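Local coordinates for protein type C neurotoxin (Clostridium botulinum, PDB 3PME) that probably attaches the C/D mosaic botulinum toxin to nerve-cell membranes, its receptor-binding domain recognising lipids such as gangliosides or phosphatidylethanolamine, at residues 112-115 against 116-120; 397-400 against 401-404; 206-209 against 210-214; 185-188 against 189-193. All blocks are in the same frame, centred on the assembly; numbering follows the deposited sequence.

Interaction 1. Residues 112-115 against 116-120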
loop_
_atom_site.group_PDB
_atom_site.type_symbol
_atom_site.label_atom_id
_atom_site.label_comp_id
_atom_site.label_asym_id
_atom_site.label_seq_id
_atom_site.Cartn_x
_atom_site.Cartn_y
_atom_site.Cartn_z
ATOM N N ILE A 112 17.184 -15.297 5.503
ATOM C CA ILE A 112 18.298 -16.066 6.032
ATOM C C ILE A 112 18.549 -17.285 5.163
ATOM O O ILE A 112 17.609 -17.982 4.786
ATOM C CB ILE A 112 17.975 -16.533 7.467
ATOM C CG1 ILE A 112 17.907 -15.328 8.412
ATOM C CG2 ILE A 112 19.006 -17.573 7.950
ATOM C CD1 ILE A 112 19.234 -14.954 9.000
ATOM N N LEU A 113 19.819 -17.529 4.852
ATOM C CA LEU A 113 20.248 -18.717 4.122
ATOM C C LEU A 113 21.279 -19.417 4.984
ATOM O O LEU A 113 22.260 -18.800 5.408
ATOM C CB LEU A 113 20.874 -18.351 2.771
ATOM C CG LEU A 113 21.230 -19.542 1.870
ATOM C CD1 LEU A 113 19.963 -20.262 1.409
ATOM C CD2 LEU A 113 22.050 -19.097 0.645
ATOM N N GLN A 114 21.061 -20.703 5.252
ATOM C CA GLN A 114 21.869 -21.404 6.247
ATOM C C GLN A 114 22.433 -22.708 5.705
ATOM O O GLN A 114 21.699 -23.527 5.142
ATOM C CB GLN A 114 21.025 -21.658 7.488
ATOM C CG GLN A 114 21.752 -22.337 8.622
ATOM C CD GLN A 114 20.987 -22.176 9.910
ATOM O OE1 GLN A 114 20.809 -21.056 10.396
ATOM N NE2 GLN A 114 20.511 -23.281 10.462
ATOM N N ASP A 115 23.743 -22.897 5.881
ATOM C CA ASP A 115 24.415 -24.088 5.367
ATOM C C ASP A 115 24.381 -25.273 6.332
ATOM O O ASP A 115 23.813 -25.198 7.430
ATOM C CB ASP A 115 25.846 -23.767 4.888
ATOM C CG ASP A 115 26.853 -23.530 6.031
ATOM O OD1 ASP A 115 26.619 -23.906 7.194
ATOM O OD2 ASP A 115 27.943 -22.991 5.724
ATOM N N ILE A 116 25.003 -26.371 5.916
ATOM C CA ILE A 116 24.888 -27.611 6.676
ATOM C C ILE A 116 25.691 -27.621 7.982
ATOM O O ILE A 116 25.557 -28.546 8.790
ATOM C CB ILE A 116 25.193 -28.847 5.792
ATOM C CG1 ILE A 116 26.488 -28.651 4.998
ATOM C CG2 ILE A 116 24.043 -29.091 4.825
ATOM C CD1 ILE A 116 27.759 -28.748 5.832
ATOM N N ASN A 117 26.491 -26.580 8.198
ATOM C CA ASN A 117 27.189 -26.395 9.471
ATOM C C ASN A 117 26.493 -25.371 10.367
ATOM O O ASN A 117 27.049 -24.936 11.376
ATOM C CB ASN A 117 28.641 -25.981 9.231
ATOM C CG ASN A 117 29.452 -27.080 8.589
ATOM O OD1 ASN A 117 30.205 -26.846 7.648
ATOM N ND2 ASN A 117 29.274 -28.298 9.078
ATOM N N ARG A 118 25.283 -24.978 9.980
ATOM C CA ARG A 118 24.513 -23.980 10.716
ATOM C C ARG A 118 25.093 -22.566 10.629
ATOM O O ARG A 118 24.670 -21.674 11.359
ATOM C CB ARG A 118 24.329 -24.406 12.173
ATOM C CG ARG A 118 23.513 -25.682 12.318
ATOM C CD ARG A 118 23.265 -26.039 13.776
ATOM N NE ARG A 118 21.961 -26.677 13.945
ATOM C CZ ARG A 118 20.810 -26.012 14.003
ATOM N NH1 ARG A 118 20.805 -24.688 13.904
ATOM N NH2 ARG A 118 19.664 -26.666 14.153
ATOM N N LYS A 119 26.052 -22.359 9.734
ATOM C CA LYS A 119 26.521 -21.010 9.438
ATOM C C LYS A 119 25.482 -20.343 8.541
ATOM O O LYS A 119 24.924 -20.981 7.649
ATOM C CB LYS A 119 27.887 -21.068 8.751
ATOM C CG LYS A 119 28.444 -19.726 8.305
ATOM C CD LYS A 119 29.772 -19.891 7.558
ATOM C CE LYS A 119 30.258 -18.561 6.991
ATOM N NZ LYS A 119 31.443 -18.725 6.099
ATOM N N TYR A 120 25.193 -19.071 8.773
ATOM C CA TYR A 120 24.182 -18.415 7.953
ATOM C C TYR A 120 24.590 -17.018 7.502
ATOM O O TYR A 120 25.503 -16.399 8.063
ATOM C CB TYR A 120 22.833 -18.360 8.672
ATOM C CG TYR A 120 22.811 -17.422 9.849
ATOM C CD1 TYR A 120 23.229 -17.843 11.103
ATOM C CD2 TYR A 120 22.377 -16.114 9.703
ATOM C CE1 TYR A 120 23.212 -16.986 12.181
ATOM C CE2 TYR A 120 22.347 -15.250 10.780
ATOM C CZ TYR A 120 22.769 -15.693 12.013
ATOM O OH TYR A 120 22.754 -14.836 13.087
HETATM O O HOH W 1 18.263 -23.641 12.700
#
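Ile112 and Tyr120 touch across the end of a beta hairpin in the lectin-like half of the receptor-binding domain, where strand 108-114 turns back into strand 120-126. The two side chains cross obliquely, the methyl CD1 of Ile112 lying 3.4 Å from CD2 of the Tyr120 ring. Gln114 faces Tyr120 as a non-hydrogen-bonded antiparallel pair, with both side chains on the same side of the sheet. Its extended chain carries the amide past the base of the tyrosine, at 49° to the ring plane, and OE1 comes 3.8 Å from Tyr120 CB. The same amide is inclined 54° to the guanidinium of Arg118. One water bridges these two groups, accepting from Gln114 NE2 at 3.2 Å and from Arg118 NH1 at 3.0 Å. Gln114 NE2 also donates to the carbonyl of Asn97, a second bond that should limit rotation of the amide.

The bend is a type I turn from Asp115 to Arg118, closed by Arg118 N donating to Asp115 O at 3.0 Å. Arg118 has a left-handed backbone, and with Asp115 N bonded to Lys119 O the turn takes the form of a type I hairpin with a G1 beta bulge. Asp115 braces it from within: with CG between the backbone N and the carbonyl carbon (chi1 74°), the carboxylate folds under the turn while OD2 accepts from Asp171 N. OD1 is gripped by two amides on opposite faces of the carboxylate plane, Asn117 N at 2.9 Å, closing an Asx turn, and Lys119 N at 3.0 Å.

Interaction 2. Residues 397-400 against 401-404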
loop_
_atom_site.group_PDB
_atom_site.type_symbol
_atom_site.label_atom_id
_atom_site.label_comp_id
_atom_site.label_asym_id
_atom_site.label_seq_id
_atom_site.Cartn_x
_atom_site.Cartn_y
_atom_site.Cartn_z
ATOM N N LEU A 397 4.582 17.460 -10.357
ATOM C CA LEU A 397 5.526 16.680 -9.571
ATOM C C LEU A 397 5.633 17.192 -8.135
ATOM O O LEU A 397 6.457 16.703 -7.362
ATOM C CB LEU A 397 6.910 16.693 -10.228
ATOM C CG LEU A 397 6.995 16.064 -11.616
ATOM C CD1 LEU A 397 8.319 16.429 -12.282
ATOM C CD2 LEU A 397 6.843 14.559 -11.511
ATOM N N SER A 398 4.797 18.167 -7.781
ATOM C CA SER A 398 4.815 18.751 -6.442
ATOM C C SER A 398 4.066 17.863 -5.468
ATOM O O SER A 398 2.949 17.448 -5.762
ATOM C CB SER A 398 4.138 20.123 -6.461
ATOM O OG SER A 398 3.977 20.625 -5.144
ATOM N N THR A 399 4.650 17.594 -4.302
ATOM C CA THR A 399 3.958 16.757 -3.321
ATOM C C THR A 399 2.698 17.457 -2.803
ATOM O O THR A 399 1.798 16.802 -2.298
ATOM C CB THR A 399 4.852 16.332 -2.137
ATOM O OG1 THR A 399 5.377 17.490 -1.479
ATOM C CG2 THR A 399 5.995 15.450 -2.631
ATOM N N SER A 400 2.626 18.778 -2.950
ATOM C CA SER A 400 1.410 19.499 -2.591
ATOM C C SER A 400 0.194 19.051 -3.413
ATOM O O SER A 400 -0.948 19.333 -3.029
ATOM C CB SER A 400 1.604 21.016 -2.710
ATOM O OG SER A 400 1.623 21.432 -4.061
ATOM N N SER A 401 0.431 18.371 -4.540
ATOM C CA SER A 401 -0.659 17.855 -5.378
ATOM C C SER A 401 -0.997 16.395 -5.111
ATOM O O SER A 401 -1.884 15.827 -5.766
ATOM C CB SER A 401 -0.325 18.003 -6.860
ATOM O OG SER A 401 0.652 17.028 -7.230
ATOM N N PHE A 402 -0.278 15.772 -4.179
ATOM C CA PHE A 402 -0.469 14.355 -3.893
ATOM C C PHE A 402 -1.449 14.162 -2.742
ATOM O O PHE A 402 -1.285 14.767 -1.688
ATOM C CB PHE A 402 0.859 13.678 -3.532
ATOM C CG PHE A 402 1.899 13.691 -4.638
ATOM C CD1 PHE A 402 1.603 14.159 -5.913
ATOM C CD2 PHE A 402 3.177 13.214 -4.384
ATOM C CE1 PHE A 402 2.574 14.163 -6.912
ATOM C CE2 PHE A 402 4.153 13.209 -5.379
ATOM C CZ PHE A 402 3.851 13.681 -6.635
ATOM N N TRP A 403 -2.443 13.297 -2.952
ATOM C CA TRP A 403 -3.447 13.000 -1.923
ATOM C C TRP A 403 -3.433 11.537 -1.520
ATOM O O TRP A 403 -3.200 10.656 -2.350
ATOM C CB TRP A 403 -4.848 13.379 -2.425
ATOM C CG TRP A 403 -4.916 14.819 -2.796
ATOM C CD1 TRP A 403 -4.618 15.365 -4.007
ATOM C CD2 TRP A 403 -5.230 15.909 -1.927
ATOM N NE1 TRP A 403 -4.744 16.733 -3.954
ATOM C CE2 TRP A 403 -5.130 17.094 -2.690
ATOM C CE3 TRP A 403 -5.602 16.000 -0.584
ATOM C CZ2 TRP A 403 -5.376 18.351 -2.149
ATOM C CZ3 TRP A 403 -5.863 17.265 -0.049
ATOM C CH2 TRP A 403 -5.740 18.412 -0.830
ATOM N N LYS A 404 -3.695 11.289 -0.240
ATOM C CA LYS A 404 -3.784 9.923 0.269
ATOM C C LYS A 404 -5.081 9.769 1.043
ATOM O O LYS A 404 -5.684 10.762 1.474
ATOM C CB LYS A 404 -2.588 9.569 1.155
ATOM C CG LYS A 404 -1.252 9.552 0.426
ATOM C CD LYS A 404 -0.163 9.109 1.393
ATOM C CE LYS A 404 1.136 8.802 0.675
ATOM N NZ LYS A 404 2.122 8.180 1.595
#
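With chi1 of 74°, Ser401 holds its hydroxyl between its own N and carbonyl carbon, which turns OG back toward Ser398; Phe402, with CG opposite its carbonyl carbon (chi1 -62°), swings its ring back over Thr399. The first torsion adds a hydroxyl bond to an acceptor that the backbone N of the same residue already uses. Ser398 O receives Ser401 OG at 2.8 Å, in the carbonyl plane, and Ser401 N at 2.9 Å from well above that plane. The hydroxyl thus reinforces a backbone turn bond, and it is itself engaged by Gln357 NE2. One residue further on the turn repeats, Phe402 N donating to Thr399 O at 3.0 Å.

The second torsion sets the aromatic ring flat against the backbone that precedes it. Thr399 CA stands over one face in a CH-pi contact, 4.0 Å from the ring centroid and 20° off its normal. The carbonyl oxygen of Ser398 lies over the same face, displaced toward the rim, and comes 3.5 Å from CE1. Beside them the methyl CG2 of Thr399 rests 4.0 Å from CE2, whereas the threonine hydroxyl is bonded to Asn243 OD1.

A second polar pair lies within the turn itself: Ser398 OG and Ser400 OG share a hydrogen bond of 2.7 Å, and the former also meets a glycerol molecule. Beyond Phe402 the chain straightens into strand 403-406, which pairs with strand 238-241 while Trp403 packs on Ala370 and Ile358. Two successive i to i+3 bonds make this a 3-10 turn, here leading into a closing strand of the C-terminal beta-trefoil.

Interaction 3. Residues 206-209 against 210-214. With SO4 (sulfate ion), chain B.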
loop_
_atom_site.group_PDB
_atom_site.type_symbol
_atom_site.label_atom_id
_atom_site.label_comp_id
_atom_site.label_asym_id
_atom_site.label_seq_id
_atom_site.Cartn_x
_atom_site.Cartn_y
_atom_site.Cartn_z
ATOM N N SER A 206 16.574 -10.425 -13.637
ATOM C CA SER A 206 17.257 -9.156 -13.877
ATOM C C SER A 206 16.512 -8.022 -13.182
ATOM O O SER A 206 15.347 -8.163 -12.833
ATOM C CB SER A 206 17.328 -8.862 -15.373
ATOM O OG SER A 206 16.036 -8.610 -15.893
ATOM N N ASN A 207 17.179 -6.893 -12.986
ATOM C CA ASN A 207 16.501 -5.721 -12.459
ATOM C C ASN A 207 15.284 -5.361 -13.297
ATOM O O ASN A 207 14.230 -5.009 -12.762
ATOM C CB ASN A 207 17.458 -4.542 -12.376
ATOM C CG ASN A 207 18.509 -4.744 -11.314
ATOM O OD1 ASN A 207 18.537 -5.784 -10.656
ATOM N ND2 ASN A 207 19.370 -3.751 -11.125
ATOM N N GLU A 208 15.424 -5.462 -14.615
ATOM C CA GLU A 208 14.318 -5.158 -15.514
ATOM C C GLU A 208 13.132 -6.094 -15.273
ATOM O O GLU A 208 11.978 -5.660 -15.220
ATOM C CB GLU A 208 14.781 -5.238 -16.974
ATOM C CG GLU A 208 13.693 -4.914 -17.987
ATOM C CD GLU A 208 14.240 -4.745 -19.394
ATOM O OE1 GLU A 208 15.477 -4.837 -19.575
ATOM O OE2 GLU A 208 13.432 -4.518 -20.318
ATOM N N ASP A 209 13.419 -7.382 -15.124
ATOM C CA ASP A 209 12.365 -8.365 -14.915
ATOM C C ASP A 209 11.703 -8.216 -13.548
ATOM O O ASP A 209 10.488 -8.347 -13.426
ATOM C CB ASP A 209 12.885 -9.782 -15.138
ATOM C CG ASP A 209 13.033 -10.112 -16.614
ATOM O OD1 ASP A 209 12.522 -9.327 -17.448
ATOM O OD2 ASP A 209 13.644 -11.149 -16.941
ATOM N N ILE A 210 12.493 -7.920 -12.524
ATOM C CA ILE A 210 11.924 -7.656 -11.202
ATOM C C ILE A 210 10.921 -6.513 -11.272
ATOM O O ILE A 210 9.839 -6.580 -10.684
ATOM C CB ILE A 210 13.027 -7.345 -10.190
ATOM C CG1 ILE A 210 13.849 -8.616 -9.926
ATOM C CG2 ILE A 210 12.428 -6.772 -8.897
ATOM C CD1 ILE A 210 15.091 -8.386 -9.087
ATOM N N ASN A 211 11.264 -5.469 -12.011
ATOM C CA ASN A 211 10.346 -4.343 -12.162
ATOM C C ASN A 211 9.105 -4.638 -13.001
ATOM O O ASN A 211 8.046 -4.053 -12.781
ATOM C CB ASN A 211 11.093 -3.101 -12.638
ATOM C CG ASN A 211 11.846 -2.427 -11.506
ATOM O OD1 ASN A 211 13.017 -2.738 -11.239
ATOM N ND2 ASN A 211 11.168 -1.526 -10.807
ATOM N N ILE A 212 9.229 -5.561 -13.940
ATOM C CA ILE A 212 8.064 -6.005 -14.691
ATOM C C ILE A 212 7.087 -6.738 -13.771
ATOM O O ILE A 212 5.881 -6.496 -13.821
ATOM C CB ILE A 212 8.475 -6.884 -15.880
ATOM C CG1 ILE A 212 9.202 -6.023 -16.913
ATOM C CG2 ILE A 212 7.257 -7.534 -16.512
ATOM C CD1 ILE A 212 9.798 -6.817 -18.054
ATOM N N VAL A 213 7.610 -7.616 -12.919
ATOM C CA VAL A 213 6.774 -8.296 -11.932
ATOM C C VAL A 213 6.108 -7.282 -10.992
ATOM O O VAL A 213 4.898 -7.315 -10.785
ATOM C CB VAL A 213 7.569 -9.346 -11.127
ATOM C CG1 VAL A 213 6.662 -10.048 -10.105
ATOM C CG2 VAL A 213 8.195 -10.378 -12.060
ATOM N N TYR A 214 6.900 -6.372 -10.446
ATOM C CA TYR A 214 6.399 -5.309 -9.572
ATOM C C TYR A 214 5.261 -4.510 -10.207
ATOM O O TYR A 214 4.182 -4.364 -9.618
ATOM C CB TYR A 214 7.556 -4.381 -9.197
ATOM C CG TYR A 214 7.216 -3.150 -8.373
ATOM C CD1 TYR A 214 6.533 -3.246 -7.159
ATOM C CD2 TYR A 214 7.643 -1.891 -8.784
ATOM C CE1 TYR A 214 6.264 -2.103 -6.394
ATOM C CE2 TYR A 214 7.379 -0.759 -8.043
ATOM C CZ TYR A 214 6.687 -0.865 -6.848
ATOM O OH TYR A 214 6.444 0.274 -6.117
HETATM S S SO4 B . 21.131 -6.596 -13.331
HETATM O O1 SO4 B . 21.345 -7.453 -12.166
HETATM O O2 SO4 B . 21.998 -7.056 -14.413
HETATM O O3 SO4 B . 19.741 -6.683 -13.755
HETATM O O4 SO4 B . 21.458 -5.216 -12.984
#
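The carboxylate of Asp209 meets Ile212 through a single oxygen: the two side chains run alongside each other, pointing the same way, and OD1 lies 3.8 Å from the methyl CD1 of Ile212. The amide of Asn207 is approached quite differently, for a sulfate ion sits over one of its faces. Sulfate O3 and O4 hang above that plane, each 3.4 Å from Asn207 CG, while the amide oxygen OD1 is bonded to the hydroxyl of Tyr156. The ion's firm attachment is to the backbone, where Asn207 N donates to O3 at 2.7 Å along an almost straight line (173°).

All this takes place on the first turns of helix 207-218, which follows the lectin-like beta-sandwich and leads on toward the trefoil half. Ser206 is its N-cap. Its hydroxyl, held between the backbone N and the carbonyl carbon (chi1 68°), curls over the helix start and accepts from Asp209 N at 3.0 Å. The sulfate, probably brought in by the crystallisation liquor, takes the N-H of Asn207 at this helix start, where the positive end of the helix dipole would probably favour an anion.

Regular i to i+4 bonding begins at once, with Ile210 N giving to Ser206 O at 2.9 Å. The Ile210 side chain lies back along that carbonyl, CG1 being 3.3 Å from Ser206 O, and the side chain packs on Thr144 and Thr146 of strand 141-148. Val213 is turned to Phe142 of the same strand, whereas Asp209 and Ile212 both touch Ile2 near the chain start.

Interaction 4. Residues 185-188 against 189-193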
loop_
_atom_site.group_PDB
_atom_site.type_symbol
_atom_site.label_atom_id
_atom_site.label_comp_id
_atom_site.label_asym_id
_atom_site.label_seq_id
_atom_site.Cartn_x
_atom_site.Cartn_y
_atom_site.Cartn_z
ATOM N N GLU A 185 5.282 -18.293 17.307
ATOM C CA GLU A 185 5.338 -17.579 18.575
ATOM C C GLU A 185 3.956 -17.108 18.990
ATOM O O GLU A 185 3.026 -17.059 18.180
ATOM C CB GLU A 185 6.282 -16.379 18.494
ATOM C CG GLU A 185 6.830 -16.129 17.114
ATOM C CD GLU A 185 7.962 -17.063 16.776
ATOM O OE1 GLU A 185 8.705 -17.440 17.709
ATOM O OE2 GLU A 185 8.113 -17.414 15.582
ATOM N N ASN A 186 3.829 -16.765 20.265
ATOM C CA ASN A 186 2.603 -16.175 20.766
ATOM C C ASN A 186 2.498 -14.752 20.249
ATOM O O ASN A 186 3.459 -13.982 20.318
ATOM C CB ASN A 186 2.586 -16.189 22.295
ATOM C CG ASN A 186 1.230 -15.819 22.866
ATOM O OD1 ASN A 186 0.323 -15.415 22.136
ATOM N ND2 ASN A 186 1.083 -15.959 24.180
ATOM N N ILE A 187 1.337 -14.412 19.706
ATOM C CA ILE A 187 1.102 -13.063 19.216
ATOM C C ILE A 187 -0.243 -12.551 19.708
ATOM O O ILE A 187 -1.199 -13.320 19.840
ATOM C CB ILE A 187 1.156 -13.004 17.679
ATOM C CG1 ILE A 187 0.131 -13.956 17.065
ATOM C CG2 ILE A 187 2.552 -13.350 17.187
ATOM C CD1 ILE A 187 0.118 -13.937 15.550
ATOM N N ASP A 188 -0.302 -11.252 19.987
ATOM C CA ASP A 188 -1.520 -10.598 20.464
ATOM C C ASP A 188 -2.531 -10.440 19.328
ATOM O O ASP A 188 -2.195 -10.631 18.158
ATOM C CB ASP A 188 -1.180 -9.229 21.062
ATOM C CG ASP A 188 -0.092 -9.307 22.128
ATOM O OD1 ASP A 188 0.011 -10.357 22.802
ATOM O OD2 ASP A 188 0.661 -8.319 22.294
ATOM N N GLU A 189 -3.765 -10.074 19.668
ATOM C CA GLU A 189 -4.839 -10.004 18.676
ATOM C C GLU A 189 -4.550 -9.029 17.530
ATOM O O GLU A 189 -5.003 -9.237 16.406
ATOM C CB GLU A 189 -6.183 -9.664 19.336
ATOM C CG GLU A 189 -6.211 -8.331 20.076
ATOM C CD GLU A 189 -7.586 -7.999 20.637
ATOM O OE1 GLU A 189 -8.597 -8.448 20.051
ATOM O OE2 GLU A 189 -7.657 -7.286 21.661
ATOM N N ASN A 190 -3.801 -7.969 17.817
ATOM C CA ASN A 190 -3.502 -6.957 16.807
ATOM C C ASN A 190 -2.225 -7.261 16.024
ATOM O O ASN A 190 -1.796 -6.478 15.177
ATOM C CB ASN A 190 -3.397 -5.577 17.452
ATOM C CG ASN A 190 -4.723 -5.085 17.997
ATOM O OD1 ASN A 190 -5.788 -5.432 17.481
ATOM N ND2 ASN A 190 -4.663 -4.260 19.039
ATOM N N GLN A 191 -1.604 -8.392 16.327
ATOM C CA GLN A 191 -0.396 -8.787 15.619
ATOM C C GLN A 191 -0.745 -9.747 14.486
ATOM O O GLN A 191 -1.231 -10.855 14.712
ATOM C CB GLN A 191 0.625 -9.387 16.593
ATOM C CG GLN A 191 1.171 -8.344 17.567
ATOM C CD GLN A 191 2.168 -8.907 18.558
ATOM O OE1 GLN A 191 2.021 -10.030 19.034
ATOM N NE2 GLN A 191 3.183 -8.117 18.886
ATOM N N MET A 192 -0.519 -9.293 13.259
ATOM C CA MET A 192 -0.952 -10.022 12.079
ATOM C C MET A 192 -0.168 -9.513 10.878
ATOM O O MET A 192 0.432 -8.450 10.928
ATOM C CB MET A 192 -2.456 -9.817 11.854
ATOM C CG MET A 192 -2.844 -8.375 11.486
ATOM S SD MET A 192 -4.610 -8.042 11.642
ATOM C CE MET A 192 -4.803 -8.158 13.417
ATOM N N LEU A 193 -0.173 -10.289 9.804
ATOM C CA LEU A 193 0.425 -9.842 8.556
ATOM C C LEU A 193 -0.273 -10.495 7.384
ATOM O O LEU A 193 -0.965 -11.510 7.536
ATOM C CB LEU A 193 1.925 -10.169 8.515
ATOM C CG LEU A 193 2.327 -11.643 8.460
ATOM C CD1 LEU A 193 2.397 -12.148 7.037
ATOM C CD2 LEU A 193 3.671 -11.838 9.134
HETATM O O HOH W 2 4.269 -11.147 20.133
#
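This is a local turn contact at the surface, in the loop between strands 178-181 and 193-201 of the lectin-like subdomain, and it is organised by the side chain of Gln191 folding back over Asp188 and Ile187. The glutamine amide and the aspartate carboxylate lie side by side and stacked, their planes only 7° apart, with Gln191 OE1 3.8 Å from Asp188 CG. With CG anti to the carbonyl carbon (chi1 -68°) and the chain extended beyond it, OE1 reaches Asp188 N and accepts from it at 2.8 Å, the donor tilted from the amide plane. A water gives the same oxygen a second bond at 2.7 Å and links it to Asn186 O. On the other side of the group, Gln191 NE2 donates to Asp80 O, so both ends of the buried amide are satisfied and its rotation is probably fixed.

Ile187 adds a carbon contact, its CB 3.8 Å from Gln191 CB, and its methyl CD1 lies against the carbonyl, 3.5 Å from Gln191 O. Both residues also rest on Tyr88 of strand 87-90. Gln191 N donating to Asp188 O at 3.0 Å closes the bend, a type I beta turn whose last side chain bonds back to the backbone N of its first residue.

In the fold
Along the chain the order is interaction 1, interaction 4, interaction 3 and interaction 2. Interactions 1 and 4 belong to the lectin-like subdomain, with centres about 28 Å apart: one tips the hairpin of strands 108-114 and 120-126, the other precedes strand 193-201. After that strand comes helix 207-218, the site of interaction 3, about 32 Å from interaction 4 between centres. Interaction 2 lies far later, in the trefoil subdomain, its centre about 46 Å from that of interaction 1 and across the middle of the chain. None touches another; each is a local turn or helix start, and together they serve two separately folded halves of one receptor-binding domain.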